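Local atomic coordinates of adenosine deaminase 1 (Arthrobacter aurescens, PDB entry 3RYS), a protein that probably catalyses the zinc-dependent hydrolytic deamination of adenine to hypoxanthine, with release of ammonium, in purine salvage and nitrogen catabolism. Residues E211-D214 with R220-H223; I225-D230 with V242-C247; E99-P104 with I197-E202. One frame throughout, in Å; residues are numbered along the deposited sequence.

Interaction 1: residues E211-D214 with R220-H223; sequences EALD and RIDH. With ADE (adenine), chain D.
Ala-212 and Ile-221 are the residues where the end of helix 206-214 comes nearest strand 220-221, their CA atoms 7.7 Å apart. No hydrogen bond spans the two segments, and three buried apolar side chains make the contact. Ala-212 points its CB at the strand and meets Ile-221 CD1 at 3.9 Å. Leu-213 leaves the helix more to one side, yet its branch point swings back, so that CG lies 4.2 Å from Ile-221 CD1. One methyl thus serves both helix residues. It reaches them because Ile-221 holds CG1 beside its backbone N (chi1 -67°) and then turns once more at chi2 (-72°), while CG2 stands anti to that N. Two residues on, the chain has turned a corner and His-223 belongs to the adenine pocket: its NE2 lies 3.0 Å from N6 of the base, an amino group that sits at the edge of the imidazole, near its plane. His-223 is predicted to be important for catalysis. Helix 206-214 is the crossover of a beta-alpha-beta unit of the TIM barrel, between neighbouring strands 195-200 and 220-221; Ile-221 also packs on Ala-200 of the former, and Leu-213 on Leu-237 of helix 231-240.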
loop_
_atom_site.group_PDB
_atom_site.type_symbol
_atom_site.label_atom_id
_atom_site.label_comp_id
_atom_site.label_asym_id
_atom_site.label_seq_id
_atom_site.Cartn_x
_atom_site.Cartn_y
_atom_site.Cartn_z
ATOM N N GLU A 211 8.696 -10.345 -14.502
ATOM C CA GLU A 211 9.529 -9.241 -14.817
ATOM C C GLU A 211 9.985 -8.481 -13.589
ATOM O O GLU A 211 11.072 -8.135 -13.474
ATOM C CB GLU A 211 8.791 -8.320 -15.776
ATOM C CG GLU A 211 9.085 -8.553 -17.177
ATOM C CD GLU A 211 8.688 -7.458 -18.033
ATOM O OE1 GLU A 211 8.978 -6.336 -17.778
ATOM O OE2 GLU A 211 8.107 -7.700 -19.043
ATOM N N ALA A 212 9.103 -8.218 -12.683
ATOM C CA ALA A 212 9.385 -7.527 -11.433
ATOM C C ALA A 212 10.328 -8.342 -10.552
ATOM O O ALA A 212 11.165 -7.786 -9.845
ATOM C CB ALA A 212 8.091 -7.212 -10.691
ATOM N N LEU A 213 10.192 -9.662 -10.602
ATOM C CA LEU A 213 11.050 -10.543 -9.815
ATOM C C LEU A 213 12.455 -10.694 -10.399
ATOM O O LEU A 213 13.445 -10.658 -9.668
ATOM C CB LEU A 213 10.406 -11.923 -9.662
ATOM C CG LEU A 213 9.199 -12.014 -8.726
ATOM C CD1 LEU A 213 8.517 -13.365 -8.871
ATOM C CD2 LEU A 213 9.624 -11.774 -7.286
ATOM N N ASP A 214 12.535 -10.855 -11.715
ATOM C CA ASP A 214 13.791 -11.201 -12.373
ATOM C C ASP A 214 14.577 -9.994 -12.874
ATOM O O ASP A 214 15.794 -9.914 -12.691
ATOM C CB ASP A 214 13.527 -12.183 -13.516
ATOM C CG ASP A 214 13.101 -13.553 -13.017
ATOM O OD1 ASP A 214 13.387 -13.863 -11.839
ATOM O OD2 ASP A 214 12.492 -14.319 -13.795
ATOM N N ARG A 220 9.083 -8.065 -2.662
ATOM C CA ARG A 220 7.704 -8.535 -2.577
ATOM C C ARG A 220 6.822 -7.935 -3.667
ATOM O O ARG A 220 7.066 -6.827 -4.136
ATOM C CB ARG A 220 7.102 -8.342 -1.173
ATOM C CG ARG A 220 7.355 -7.000 -0.512
ATOM C CD ARG A 220 6.640 -6.914 0.843
ATOM N NE ARG A 220 6.352 -5.530 1.203
ATOM C CZ ARG A 220 6.926 -4.877 2.206
ATOM N NH1 ARG A 220 7.806 -5.481 2.987
ATOM N NH2 ARG A 220 6.600 -3.617 2.443
ATOM N N ILE A 221 5.817 -8.697 -4.085
ATOM C CA ILE A 221 4.933 -8.284 -5.163
ATOM C C ILE A 221 3.686 -7.616 -4.600
ATOM O O ILE A 221 3.071 -8.112 -3.651
ATOM C CB ILE A 221 4.513 -9.482 -6.039
ATOM C CG1 ILE A 221 5.715 -10.034 -6.812
ATOM C CG2 ILE A 221 3.406 -9.080 -6.999
ATOM C CD1 ILE A 221 6.186 -9.139 -7.930
ATOM N N ASP A 222 3.316 -6.487 -5.188
ATOM C CA ASP A 222 2.143 -5.758 -4.736
ATOM C C ASP A 222 0.930 -6.090 -5.603
ATOM O O ASP A 222 0.965 -5.947 -6.827
ATOM C CB ASP A 222 2.446 -4.261 -4.689
ATOM C CG ASP A 222 3.550 -3.928 -3.691
ATOM O OD1 ASP A 222 3.467 -4.390 -2.531
ATOM O OD2 ASP A 222 4.502 -3.213 -4.065
ATOM N N HIS A 223 -0.134 -6.547 -4.944
ATOM C CA HIS A 223 -1.298 -7.142 -5.603
ATOM C C HIS A 223 -1.006 -8.592 -6.019
ATOM O O HIS A 223 -1.196 -9.519 -5.232
ATOM C CB HIS A 223 -1.778 -6.299 -6.791
ATOM C CG HIS A 223 -2.411 -5.001 -6.394
ATOM N ND1 HIS A 223 -3.564 -4.934 -5.641
ATOM C CD2 HIS A 223 -2.058 -3.717 -6.651
ATOM C CE1 HIS A 223 -3.886 -3.668 -5.441
ATOM N NE2 HIS A 223 -2.993 -2.910 -6.048
HETATM N N9 ADE D . -1.457 4.116 -7.168
HETATM C C8 ADE D . -2.069 4.130 -5.943
HETATM N N7 ADE D . -2.661 2.999 -5.621
HETATM C C5 ADE D . -2.420 2.186 -6.720
HETATM C C6 ADE D . -2.783 0.854 -7.012
HETATM N N6 ADE D . -3.498 0.092 -6.176
HETATM N N1 ADE D . -2.384 0.339 -8.197
HETATM C C2 ADE D . -1.670 1.112 -9.030
HETATM N N3 ADE D . -1.266 2.375 -8.868
HETATM C C4 ADE D . -1.680 2.857 -7.683
#

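Interaction 2: residues I225-D230 with V242-C247; sequences IRCMED and VPLTVC
No flat group enters where Ile-225 and Cys-227 pack on Val-246 and Leu-244; the flat pair lies within 225-230, where the guanidinium of Arg-226 takes the carboxylate of Glu-229 at its edge. The grip is side-on and twofold. NH2 gives a bond of 2.8 Å to the syn lone pair of Glu-229 OE1, in the guanidinium plane, whereas NE reaches OE2 at 3.0 Å from 31° out of the carboxylate plane. This salt bridge spans one turn of the 3-10 segment 225-229, alongside the backbone bond from Glu-229 N to Arg-226 O, and Arg-226 NH1 goes on to the carbonyl of Glu-203. In the TIM barrel the segment follows strand 220-221 and leads into helix 231-240, which returns the chain to strand 244-246; Asp-230 is the N-cap of that helix, its OD1 bonded to Asp-232 N. Across the contact the meeting is wholly apolar. Ile-225 brings CG2 to Val-246 CG1 at 4.3 Å, and Cys-227, pointing at the strand, sets SG 4.2 Å from Leu-244 CD2. Leu-237 of helix 231-240 touches both Cys-227 and Leu-244, and Leu-265 of helix 265-270 packs against Val-246.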
loop_
_atom_site.group_PDB
_atom_site.type_symbol
_atom_site.label_atom_id
_atom_site.label_comp_id
_atom_site.label_asym_id
_atom_site.label_seq_id
_atom_site.Cartn_x
_atom_site.Cartn_y
_atom_site.Cartn_z
ATOM N N ILE A 225 -2.489 -10.650 -7.955
ATOM C CA ILE A 225 -3.607 -11.576 -8.098
ATOM C C ILE A 225 -3.696 -12.241 -9.475
ATOM O O ILE A 225 -4.264 -13.330 -9.610
ATOM C CB ILE A 225 -4.956 -10.912 -7.771
ATOM C CG1 ILE A 225 -5.208 -9.732 -8.711
ATOM C CG2 ILE A 225 -4.999 -10.477 -6.310
ATOM C CD1 ILE A 225 -6.665 -9.304 -8.765
ATOM N N ARG A 226 -3.144 -11.596 -10.499
ATOM C CA ARG A 226 -3.209 -12.163 -11.845
ATOM C C ARG A 226 -2.196 -13.285 -12.060
ATOM O O ARG A 226 -2.131 -13.879 -13.135
ATOM C CB ARG A 226 -3.080 -11.083 -12.918
ATOM C CG ARG A 226 -4.344 -10.257 -13.093
ATOM C CD ARG A 226 -4.330 -9.500 -14.402
ATOM N NE ARG A 226 -4.316 -10.406 -15.544
ATOM C CZ ARG A 226 -4.057 -10.033 -16.794
ATOM N NH1 ARG A 226 -3.780 -8.764 -17.063
ATOM N NH2 ARG A 226 -4.064 -10.930 -17.774
ATOM N N CYS A 227 -1.419 -13.587 -11.025
ATOM C CA CYS A 227 -0.478 -14.694 -11.090
ATOM C C CYS A 227 -1.238 -16.005 -11.239
ATOM O O CYS A 227 -0.703 -16.991 -11.742
ATOM C CB CYS A 227 0.377 -14.744 -9.825
ATOM S SG CYS A 227 -0.521 -15.335 -8.377
ATOM N N MET A 228 -2.492 -16.009 -10.799
ATOM C CA MET A 228 -3.311 -17.212 -10.842
ATOM C C MET A 228 -3.534 -17.712 -12.270
ATOM O O MET A 228 -4.001 -18.828 -12.476
ATOM C CB MET A 228 -4.655 -16.964 -10.152
ATOM C CG MET A 228 -4.561 -16.706 -8.650
ATOM S SD MET A 228 -4.205 -18.191 -7.684
ATOM C CE MET A 228 -2.422 -18.237 -7.757
ATOM N N GLU A 229 -3.191 -16.890 -13.255
ATOM C CA GLU A 229 -3.411 -17.252 -14.650
ATOM C C GLU A 229 -2.295 -18.126 -15.200
ATOM O O GLU A 229 -2.397 -18.669 -16.302
ATOM C CB GLU A 229 -3.587 -15.997 -15.501
ATOM C CG GLU A 229 -4.848 -15.232 -15.148
ATOM C CD GLU A 229 -4.878 -13.833 -15.727
ATOM O OE1 GLU A 229 -4.036 -13.515 -16.600
ATOM O OE2 GLU A 229 -5.754 -13.054 -15.296
ATOM N N ASP A 230 -1.214 -18.213 -14.499
ATOM C CA ASP A 230 -0.136 -19.014 -14.939
ATOM C C ASP A 230 0.303 -19.963 -13.848
ATOM O O ASP A 230 0.777 -19.553 -12.830
ATOM C CB ASP A 230 0.996 -18.122 -15.389
ATOM C CG ASP A 230 2.089 -18.866 -16.031
ATOM O OD1 ASP A 230 2.437 -19.922 -15.582
ATOM O OD2 ASP A 230 2.606 -18.396 -17.002
ATOM N N VAL A 242 7.562 -15.716 -2.017
ATOM C CA VAL A 242 7.516 -14.298 -2.339
ATOM C C VAL A 242 6.270 -13.688 -1.709
ATOM O O VAL A 242 5.156 -14.116 -1.997
ATOM C CB VAL A 242 7.470 -14.068 -3.864
ATOM C CG1 VAL A 242 7.543 -12.586 -4.187
ATOM C CG2 VAL A 242 8.598 -14.825 -4.558
ATOM N N PRO A 243 6.453 -12.698 -0.828
ATOM C CA PRO A 243 5.293 -12.038 -0.220
ATOM C C PRO A 243 4.418 -11.387 -1.280
ATOM O O PRO A 243 4.939 -10.699 -2.161
ATOM C CB PRO A 243 5.924 -10.960 0.670
ATOM C CG PRO A 243 7.320 -11.433 0.922
ATOM C CD PRO A 243 7.728 -12.162 -0.325
ATOM N N LEU A 244 3.109 -11.625 -1.197
ATOM C CA LEU A 244 2.134 -10.988 -2.076
ATOM C C LEU A 244 1.203 -10.076 -1.271
ATOM O O LEU A 244 0.416 -10.545 -0.443
ATOM C CB LEU A 244 1.320 -12.037 -2.843
ATOM C CG LEU A 244 1.722 -12.315 -4.300
ATOM C CD1 LEU A 244 3.203 -12.644 -4.435
ATOM C CD2 LEU A 244 0.870 -13.422 -4.905
ATOM N N THR A 245 1.293 -8.773 -1.509
ATOM C CA THR A 245 0.474 -7.831 -0.760
ATOM C C THR A 245 -0.915 -7.633 -1.391
ATOM O O THR A 245 -1.161 -6.665 -2.116
ATOM C CB THR A 245 1.213 -6.493 -0.522
ATOM O OG1 THR A 245 1.475 -5.841 -1.769
ATOM C CG2 THR A 245 2.538 -6.746 0.189
ATOM N N VAL A 246 -1.818 -8.567 -1.099
ATOM C CA VAL A 246 -3.176 -8.529 -1.636
ATOM C C VAL A 246 -4.028 -7.418 -1.023
ATOM O O VAL A 246 -3.939 -7.136 0.171
ATOM C CB VAL A 246 -3.902 -9.873 -1.430
ATOM C CG1 VAL A 246 -5.269 -9.847 -2.113
ATOM C CG2 VAL A 246 -3.052 -11.025 -1.955
ATOM N N CYS A 247 -4.860 -6.797 -1.854
ATOM C CA CYS A 247 -5.756 -5.733 -1.408
ATOM C C CYS A 247 -7.177 -6.031 -1.872
ATOM O O CYS A 247 -7.581 -5.608 -2.956
ATOM C CB CYS A 247 -5.294 -4.379 -1.952
ATOM S SG CYS A 247 -3.521 -4.062 -1.753
#

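Interaction 3: residues E99-P104 with I197-E202. With ZN (zinc ion), chain C; ADE (adenine), chain D.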
loop_
_atom_site.group_PDB
_atom_site.type_symbol
_atom_site.label_atom_id
_atom_site.label_comp_id
_atom_site.label_asym_id
_atom_site.label_seq_id
_atom_site.Cartn_x
_atom_site.Cartn_y
_atom_site.Cartn_z
ATOM N N GLU A 99 4.289 -0.026 6.510
ATOM C CA GLU A 99 5.283 0.351 5.513
ATOM C C GLU A 99 4.599 1.134 4.399
ATOM O O GLU A 99 3.854 0.581 3.590
ATOM C CB GLU A 99 6.053 -0.871 5.007
ATOM C CG GLU A 99 6.987 -1.434 6.076
ATOM C CD GLU A 99 7.735 -2.682 5.648
ATOM O OE1 GLU A 99 7.956 -2.867 4.433
ATOM O OE2 GLU A 99 8.112 -3.470 6.540
ATOM N N ILE A 100 4.859 2.435 4.383
ATOM C CA ILE A 100 4.009 3.390 3.685
ATOM C C ILE A 100 4.599 3.900 2.379
ATOM O O ILE A 100 5.739 4.363 2.330
ATOM C CB ILE A 100 3.709 4.583 4.605
ATOM C CG1 ILE A 100 3.021 4.089 5.880
ATOM C CG2 ILE A 100 2.855 5.616 3.891
ATOM C CD1 ILE A 100 3.156 5.029 7.058
ATOM N N MET A 101 3.808 3.818 1.318
ATOM C CA MET A 101 4.222 4.343 0.023
ATOM C C MET A 101 3.839 5.806 -0.167
ATOM O O MET A 101 2.904 6.325 0.450
ATOM C CB MET A 101 3.659 3.500 -1.123
ATOM C CG MET A 101 4.625 2.453 -1.644
ATOM S SD MET A 101 3.893 1.429 -2.934
ATOM C CE MET A 101 2.919 0.296 -1.952
ATOM N N MET A 102 4.579 6.459 -1.047
ATOM C CA MET A 102 4.388 7.861 -1.327
ATOM C C MET A 102 4.842 8.075 -2.762
ATOM O O MET A 102 5.823 7.471 -3.196
ATOM C CB MET A 102 5.229 8.676 -0.354
ATOM C CG MET A 102 5.541 10.087 -0.785
ATOM S SD MET A 102 6.767 10.779 0.341
ATOM C CE MET A 102 6.936 12.420 -0.348
ATOM N N ASP A 103 4.115 8.904 -3.505
ATOM C CA ASP A 103 4.466 9.191 -4.891
ATOM C C ASP A 103 5.133 10.556 -4.996
ATOM O O ASP A 103 4.469 11.556 -5.279
ATOM C CB ASP A 103 3.227 9.154 -5.794
ATOM C CG ASP A 103 2.520 7.806 -5.780
ATOM O OD1 ASP A 103 3.168 6.787 -5.452
ATOM O OD2 ASP A 103 1.310 7.769 -6.109
ATOM N N PRO A 104 6.455 10.601 -4.781
ATOM C CA PRO A 104 7.200 11.860 -4.840
ATOM C C PRO A 104 6.835 12.668 -6.087
ATOM O O PRO A 104 6.597 13.872 -5.991
ATOM C CB PRO A 104 8.657 11.395 -4.930
ATOM C CG PRO A 104 8.664 10.051 -4.338
ATOM C CD PRO A 104 7.346 9.438 -4.641
ATOM N N ILE A 197 10.186 -3.047 -3.871
ATOM C CA ILE A 197 8.874 -3.630 -4.120
ATOM C C ILE A 197 8.298 -3.048 -5.409
ATOM O O ILE A 197 8.770 -2.024 -5.901
ATOM C CB ILE A 197 7.897 -3.373 -2.966
ATOM C CG1 ILE A 197 7.619 -1.876 -2.834
ATOM C CG2 ILE A 197 8.443 -3.935 -1.671
ATOM C CD1 ILE A 197 6.584 -1.537 -1.785
ATOM N N ALA A 198 7.282 -3.703 -5.960
ATOM C CA ALA A 198 6.665 -3.222 -7.187
ATOM C C ALA A 198 5.256 -3.764 -7.367
ATOM O O ALA A 198 4.978 -4.921 -7.049
ATOM C CB ALA A 198 7.528 -3.582 -8.391
ATOM N N HIS A 199 4.369 -2.916 -7.879
ATOM C CA HIS A 199 3.032 -3.348 -8.266
ATOM C C HIS A 199 3.119 -4.262 -9.476
ATOM O O HIS A 199 3.757 -3.925 -10.474
ATOM C CB HIS A 199 2.152 -2.144 -8.589
ATOM C CG HIS A 199 1.630 -1.440 -7.379
ATOM N ND1 HIS A 199 2.451 -0.989 -6.368
ATOM C CD2 HIS A 199 0.368 -1.108 -7.017
ATOM C CE1 HIS A 199 1.718 -0.409 -5.435
ATOM N NE2 HIS A 199 0.451 -0.465 -5.805
ATOM N N ALA A 200 2.484 -5.424 -9.381
ATOM C CA ALA A 200 2.473 -6.377 -10.486
ATOM C C ALA A 200 1.279 -7.323 -10.403
ATOM O O ALA A 200 0.956 -7.846 -9.338
ATOM C CB ALA A 200 3.780 -7.166 -10.526
ATOM N N GLY A 201 0.622 -7.539 -11.536
ATOM C CA GLY A 201 -0.458 -8.502 -11.604
ATOM C C GLY A 201 -1.785 -7.972 -11.095
ATOM O O GLY A 201 -2.681 -8.744 -10.757
ATOM N N GLU A 202 -1.912 -6.653 -11.033
ATOM C CA GLU A 202 -3.181 -6.039 -10.676
ATOM C C GLU A 202 -4.075 -6.044 -11.907
ATOM O O GLU A 202 -5.084 -6.748 -11.954
ATOM C CB GLU A 202 -2.964 -4.612 -10.183
ATOM C CG GLU A 202 -4.190 -3.977 -9.572
ATOM C CD GLU A 202 -3.915 -2.580 -9.079
ATOM O OE1 GLU A 202 -2.766 -2.121 -9.233
ATOM O OE2 GLU A 202 -4.837 -1.940 -8.536
HETATM ZN ZN ZN C . -1.482 -0.053 -4.680
HETATM N N9 ADE D . -1.457 4.116 -7.168
HETATM C C8 ADE D . -2.069 4.130 -5.943
HETATM N N7 ADE D . -2.661 2.999 -5.621
HETATM C C5 ADE D . -2.420 2.186 -6.720
HETATM C C6 ADE D . -2.783 0.854 -7.012
HETATM N N6 ADE D . -3.498 0.092 -6.176
HETATM N N1 ADE D . -2.384 0.339 -8.197
HETATM C C2 ADE D . -1.670 1.112 -9.030
HETATM N N3 ADE D . -1.266 2.375 -8.868
HETATM C C4 ADE D . -1.680 2.857 -7.683
#
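Met-101 and Ile-197 face each other across the interior of the TIM barrel, their CA atoms 10.1 Å apart, on strands 95-102 and 195-200, which two further strands of the parallel sheet separate. At that distance side chains alone bridge the gap. Met-101 runs straight through chi2 and bends at chi3 (-79°), which brings its terminal methyl to both partners. CE meets Ile-197 CD1 tip to tip at 4.1 Å and lies 3.8 Å from His-199 CE1, at the edge of the imidazole. The sulfur keeps to the same ring plane: SD is 4.9 Å from the ring centroid and 82° off the normal, an edge-on Met-aromatic contact. Ile-139 of strand 135-143 packs on both Met-101 and Ile-197. Beyond this apolar layer lies the metal site, where His-199 NE2 binds the zinc ion at 2.3 Å, together with His-19, His-21 and Asp-280. Adenine N6 is also a ligand. Glu-202, the predicted proton donor, stands in the loop past the strand; its CG is anti to the backbone N (chi1 -170°) and its chain stays extended, which carries OE1 to within 2.7 Å of adenine N1.

Overall arrangement
All three contacts are buried and free of hydrogen bonds between their own segments, but they occupy different layers of the barrel. The centre of interaction 3 lies about 6 Å from the centre of the chain, and this contact joins apolar packing to metal and substrate binding. Interactions 1 and 2, whose centres both lie about 14 Å from it, are plain aliphatic and sulfur packing of a helix or 3-10 segment against a strand, although interaction 1 also carries His-223 to the adenine. Neighbouring strands 195-200 and 220-221 couple interactions 3 and 1, with a salt bridge between Arg-220 and Glu-99 besides. Thr-245 joins interaction 2 to interaction 1 through Asp-222, and Arg-226 N probably bonds to Gly-201 O of interaction 3.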